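Local coordinates for protein beta-galactosidase (Bacteroides thetaiotaomicron, PDB 5MUJ) that probably acts as an arabinofuranosidase-type glycoside hydrolase in breakdown of the plant pectin rhamnogalacturonan II, whose chain B it binds, at residues A[197-202]-A[239-244]. Numbering follows the deposited sequence.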
# COMPACT_ATOMS: atom_id res chain seq x y z
N ALA A 197 21.72 -5.06 3.00
CA ALA A 197 20.73 -5.09 1.90
C ALA A 197 20.89 -6.35 1.05
O ALA A 197 22.02 -6.78 0.78
CB ALA A 197 20.87 -3.87 1.02
N GLN A 198 19.76 -6.91 0.66
CA GLN A 198 19.70 -8.16 -0.09
C GLN A 198 19.43 -7.93 -1.59
O GLN A 198 19.04 -6.82 -2.01
CB GLN A 198 18.64 -9.04 0.52
CG GLN A 198 18.93 -9.45 1.96
CD GLN A 198 17.71 -9.99 2.66
OE1 GLN A 198 16.61 -9.47 2.48
NE2 GLN A 198 17.89 -11.03 3.47
N TRP A 199 19.66 -8.96 -2.41
CA TRP A 199 19.55 -8.83 -3.87
C TRP A 199 18.21 -8.23 -4.35
O TRP A 199 18.19 -7.43 -5.26
CB TRP A 199 19.81 -10.17 -4.59
CG TRP A 199 18.81 -11.32 -4.31
CD1 TRP A 199 18.91 -12.29 -3.34
CD2 TRP A 199 17.55 -11.57 -4.99
NE1 TRP A 199 17.87 -13.15 -3.43
CE2 TRP A 199 17.00 -12.72 -4.41
CE3 TRP A 199 16.88 -10.97 -6.06
CZ2 TRP A 199 15.76 -13.25 -4.82
CZ3 TRP A 199 15.69 -11.49 -6.47
CH2 TRP A 199 15.14 -12.63 -5.87
N TRP A 200 17.14 -8.66 -3.72
CA TRP A 200 15.77 -8.31 -4.16
C TRP A 200 15.35 -6.86 -3.94
O TRP A 200 14.28 -6.45 -4.43
CB TRP A 200 14.83 -9.27 -3.46
CG TRP A 200 14.67 -8.98 -2.02
CD1 TRP A 200 15.45 -9.41 -1.01
CD2 TRP A 200 13.64 -8.18 -1.40
NE1 TRP A 200 15.03 -8.93 0.18
CE2 TRP A 200 13.90 -8.17 -0.02
CE3 TRP A 200 12.55 -7.45 -1.89
CZ2 TRP A 200 13.09 -7.47 0.89
CZ3 TRP A 200 11.75 -6.77 -0.98
CH2 TRP A 200 12.02 -6.78 0.39
N GLU A 201 16.16 -6.10 -3.21
CA GLU A 201 15.86 -4.71 -2.85
C GLU A 201 16.99 -3.76 -3.26
O GLU A 201 17.03 -2.66 -2.81
CB GLU A 201 15.60 -4.62 -1.33
CG GLU A 201 16.85 -4.89 -0.51
CD GLU A 201 16.68 -4.82 0.98
OE1 GLU A 201 15.91 -3.95 1.45
OE2 GLU A 201 17.37 -5.61 1.69
N LYS A 202 17.95 -4.20 -4.10
CA LYS A 202 19.12 -3.33 -4.45
C LYS A 202 18.83 -2.12 -5.32
O LYS A 202 19.59 -1.18 -5.27
CB LYS A 202 20.27 -4.11 -5.12
CG LYS A 202 20.91 -5.15 -4.26
CD LYS A 202 21.75 -4.60 -3.13
CE LYS A 202 22.38 -5.75 -2.36
NZ LYS A 202 23.61 -6.26 -3.05
N GLY A 239 12.50 -7.38 -11.36
CA GLY A 239 11.08 -7.21 -10.93
C GLY A 239 10.97 -6.59 -9.55
O GLY A 239 11.95 -6.15 -8.98
N GLU A 240 9.72 -6.55 -9.03
CA GLU A 240 9.42 -6.13 -7.63
C GLU A 240 8.81 -7.27 -6.86
O GLU A 240 7.93 -7.97 -7.36
CB GLU A 240 8.39 -4.97 -7.54
CG GLU A 240 8.89 -3.73 -8.22
CD GLU A 240 8.03 -2.51 -7.96
OE1 GLU A 240 7.27 -2.47 -6.97
OE2 GLU A 240 8.10 -1.59 -8.79
N ARG A 241 9.32 -7.46 -5.68
CA ARG A 241 9.05 -8.60 -4.88
C ARG A 241 8.81 -8.14 -3.43
O ARG A 241 9.21 -7.03 -3.04
CB ARG A 241 10.25 -9.56 -4.92
CG ARG A 241 10.52 -10.13 -6.30
CD ARG A 241 11.89 -10.85 -6.33
NE ARG A 241 12.18 -11.28 -7.69
CZ ARG A 241 12.83 -10.55 -8.61
NH1 ARG A 241 13.20 -9.29 -8.37
NH2 ARG A 241 13.09 -11.07 -9.81
N VAL A 242 8.28 -9.05 -2.62
CA VAL A 242 7.88 -8.74 -1.25
C VAL A 242 8.77 -9.47 -0.24
O VAL A 242 8.98 -10.69 -0.35
CB VAL A 242 6.41 -9.11 -1.02
CG1 VAL A 242 6.07 -9.02 0.45
CG2 VAL A 242 5.50 -8.21 -1.83
N GLY A 243 9.26 -8.71 0.74
CA GLY A 243 10.05 -9.28 1.82
C GLY A 243 9.74 -8.67 3.15
O GLY A 243 8.93 -7.77 3.25
N ILE A 244 10.40 -9.19 4.18
CA ILE A 244 10.17 -8.89 5.57
C ILE A 244 11.40 -8.29 6.24
O ILE A 244 12.58 -8.71 5.97
CB ILE A 244 9.76 -10.19 6.31
CG1 ILE A 244 8.36 -10.68 5.85
CG2 ILE A 244 9.82 -10.03 7.81
CD1 ILE A 244 7.99 -12.04 6.40
O HOH W 1 12.62 -7.70 -6.07
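The outer edge of the Trp199 indole meets one face of the Arg241 guanidinium, CZ3 lying 3.7 Å from CZ with the planes 67° apart, while CB of Trp200 lies over one indole face. Five four-stranded antiparallel sheets, in an arrangement consistent with a five-bladed β-propeller, make up the fold; here the loop 197-202, leading into strand 204-212, packs on strand 238-247 of the same sheet. The Trp200 ring carries Glu201 CB over the centre of one face and approaches the strand obliquely, CZ3 3.3 Å from Arg241 O and CH2 3.4 Å from Gly243 N. Gly243, lacking a side chain, lets the ring approach its CA (3.7 Å from CZ2). The indole's rotation is fixed at the other end, where Trp200 NE1 donates to Gln198 OE1 (2.8 Å), nearly in the ring plane. A leucine in place of Trp200 would probably leave Gln198 OE1 without this donor and open a gap over Gly243. Arg241, extended from CG to NE (chi3 -175°), salt-bridges Glu265 through NE beside the glycan pocket to which Glu240 belongs. At the guanidinium edge, one water accepts from Arg241 NH1 (2.9 Å) and, although other acceptors compete, can donate to Trp200 O (2.6 Å).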